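Local coordinates for lipoprotein (PDB 4HWM), which is of unknown function but belongs to the YedD-like family of bacterial lipoproteins and folds as a small antiparallel beta-barrel, at residues T51-Q56 with D82-E87. Residues are numbered along the deposited sequence; the frame is centred on the assembly and turned at random.
Sequences TFDCRQ and DIYPVE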
loop_
_atom_site.group_PDB
_atom_site.type_symbol
_atom_site.label_atom_id
_atom_site.label_comp_id
_atom_site.label_asym_id
_atom_site.label_seq_id
_atom_site.Cartn_x
_atom_site.Cartn_y
_atom_site.Cartn_z
ATOM N N THR A 51 3.697 2.535 4.690
ATOM C CA THR A 51 2.878 1.726 3.827
ATOM C C THR A 51 3.529 0.406 3.490
ATOM O O THR A 51 4.742 0.219 3.675
ATOM C CB THR A 51 2.580 2.462 2.526
ATOM O OG1 THR A 51 3.785 2.553 1.766
ATOM C CG2 THR A 51 1.951 3.878 2.780
ATOM N N PHE A 52 2.721 -0.482 2.930
ATOM C CA PHE A 52 3.209 -1.782 2.465
ATOM C C PHE A 52 2.355 -2.223 1.307
ATOM O O PHE A 52 1.129 -2.349 1.458
ATOM C CB PHE A 52 3.113 -2.799 3.608
ATOM C CG PHE A 52 3.943 -4.045 3.416
ATOM C CD1 PHE A 52 5.319 -3.968 3.371
ATOM C CD2 PHE A 52 3.341 -5.285 3.289
ATOM C CE1 PHE A 52 6.079 -5.127 3.251
ATOM C CE2 PHE A 52 4.088 -6.427 3.140
ATOM C CZ PHE A 52 5.453 -6.347 3.090
ATOM N N ASP A 53 2.998 -2.432 0.159
ATOM C CA ASP A 53 2.316 -2.765 -1.111
ATOM C C ASP A 53 2.651 -4.227 -1.374
ATOM O O ASP A 53 3.827 -4.526 -1.580
ATOM C CB ASP A 53 2.854 -1.824 -2.199
ATOM C CG ASP A 53 2.319 -2.119 -3.592
ATOM O OD1 ASP A 53 1.971 -3.269 -3.888
ATOM O OD2 ASP A 53 2.286 -1.172 -4.391
ATOM N N CYS A 54 1.645 -5.112 -1.298
ATOM C CA CYS A 54 1.876 -6.562 -1.371
ATOM C C CYS A 54 0.968 -7.130 -2.427
ATOM O O CYS A 54 -0.244 -6.998 -2.334
ATOM C CB CYS A 54 1.606 -7.195 -0.008
ATOM S SG CYS A 54 1.943 -8.942 0.087
ATOM N N ARG A 55 1.552 -7.742 -3.443
ATOM C CA ARG A 55 0.788 -8.284 -4.559
ATOM C C ARG A 55 1.158 -9.739 -4.721
ATOM O O ARG A 55 2.298 -10.098 -4.535
ATOM C CB ARG A 55 1.095 -7.509 -5.814
ATOM C CG ARG A 55 0.855 -6.032 -5.604
ATOM C CD ARG A 55 1.016 -5.264 -6.839
ATOM N NE ARG A 55 1.216 -3.842 -6.584
ATOM C CZ ARG A 55 1.114 -2.869 -7.469
ATOM N NH1 ARG A 55 0.817 -3.128 -8.741
ATOM N NH2 ARG A 55 1.365 -1.630 -7.082
ATOM N N GLN A 56 0.196 -10.577 -5.052
ATOM C CA GLN A 56 0.432 -12.006 -5.070
ATOM C C GLN A 56 -0.375 -12.703 -6.148
ATOM O O GLN A 56 -1.521 -12.349 -6.442
ATOM C CB GLN A 56 0.091 -12.618 -3.721
ATOM C CG GLN A 56 -1.330 -12.461 -3.280
ATOM C CD GLN A 56 -1.532 -12.948 -1.885
ATOM O OE1 GLN A 56 -1.612 -14.177 -1.651
ATOM N NE2 GLN A 56 -1.636 -12.028 -0.946
ATOM N N ASP A 82 9.263 4.149 -6.537
ATOM C CA ASP A 82 8.036 4.205 -7.333
ATOM C C ASP A 82 7.114 5.208 -6.609
ATOM O O ASP A 82 7.069 5.220 -5.375
ATOM C CB ASP A 82 7.343 2.840 -7.438
ATOM C CG ASP A 82 8.287 1.707 -7.800
ATOM O OD1 ASP A 82 8.944 1.786 -8.873
ATOM O OD2 ASP A 82 8.351 0.724 -7.006
ATOM N N ILE A 83 6.419 6.042 -7.374
ATOM C CA ILE A 83 5.493 7.048 -6.835
ATOM C C ILE A 83 4.103 6.839 -7.425
ATOM O O ILE A 83 3.929 6.881 -8.635
ATOM C CB ILE A 83 6.014 8.466 -7.102
ATOM C CG1 ILE A 83 7.335 8.683 -6.356
ATOM C CG2 ILE A 83 5.034 9.510 -6.642
ATOM C CD1 ILE A 83 7.978 10.058 -6.607
ATOM N N TYR A 84 3.117 6.613 -6.556
ATOM C CA TYR A 84 1.781 6.265 -6.975
ATOM C C TYR A 84 0.741 7.119 -6.263
ATOM O O TYR A 84 0.623 7.047 -5.039
ATOM C CB TYR A 84 1.499 4.820 -6.594
ATOM C CG TYR A 84 2.434 3.773 -7.153
ATOM C CD1 TYR A 84 2.550 3.570 -8.504
ATOM C CD2 TYR A 84 3.130 2.938 -6.310
ATOM C CE1 TYR A 84 3.404 2.569 -9.004
ATOM C CE2 TYR A 84 3.957 1.932 -6.799
ATOM C CZ TYR A 84 4.092 1.755 -8.142
ATOM O OH TYR A 84 4.934 0.750 -8.608
ATOM N N PRO A 85 -0.073 7.858 -7.031
ATOM C CA PRO A 85 -1.152 8.593 -6.390
ATOM C C PRO A 85 -2.175 7.654 -5.778
ATOM O O PRO A 85 -2.494 6.611 -6.357
ATOM C CB PRO A 85 -1.756 9.429 -7.536
ATOM C CG PRO A 85 -1.304 8.796 -8.792
ATOM C CD PRO A 85 0.000 8.129 -8.489
ATOM N N VAL A 86 -2.676 8.029 -4.616
ATOM C CA VAL A 86 -3.713 7.282 -3.907
ATOM C C VAL A 86 -4.936 8.181 -3.769
ATOM O O VAL A 86 -4.838 9.292 -3.220
ATOM C CB VAL A 86 -3.231 6.901 -2.499
ATOM C CG1 VAL A 86 -4.287 6.071 -1.766
ATOM C CG2 VAL A 86 -1.941 6.129 -2.569
ATOM N N GLU A 87 -6.074 7.727 -4.286
ATOM C CA GLU A 87 -7.312 8.495 -4.149
ATOM C C GLU A 87 -8.342 7.619 -3.453
ATOM O O GLU A 87 -8.562 6.475 -3.826
ATOM C CB GLU A 87 -7.803 8.993 -5.509
ATOM C CG GLU A 87 -7.025 10.220 -6.032
ATOM C CD GLU A 87 -7.093 11.430 -5.087
ATOM O OE1 GLU A 87 -8.211 11.914 -4.813
ATOM O OE2 GLU A 87 -6.024 11.902 -4.624
#
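Tyr84 reaches across the barrel interior and brings its ring carbon CE2 up to the paired ends of Asp53 and Arg55. The approach is slack: Tyr84 CE2 lies 4.3 Å from Asp53 OD2 and 4.4 Å from Arg55 NH2, and the ring meets both groups obliquely. The backbones stay far apart, with the CA atoms of Asp53 and Tyr84 10.8 Å from each other, so side chains alone span the gap.

The tight part lies within strand 50-56. Arg55 grips the Asp53 carboxylate side-on, NE to OD1 and NH2 to OD2, each bond 2.9 Å long and nearly straight at 174°. Both oxygens use their syn lone pairs and lie almost in the guanidinium plane, which should hold the two groups coplanar. Asp53 extends its carboxylate inward from a buried position because chi1, at 176°, swings CG away from the backbone N. Its OD2 also hydrogen-bonds Tyr95 OH, while Arg55 NH2 forms a second salt bridge to Asp96; Tyr95 in turn meets the Tyr84 ring. The looser side is that of Arg55 and Tyr84, both partly exposed. This polar cluster links two non-adjacent strands, 50-56 and 83-89, across the interior of a closed, eight-stranded antiparallel beta-barrel.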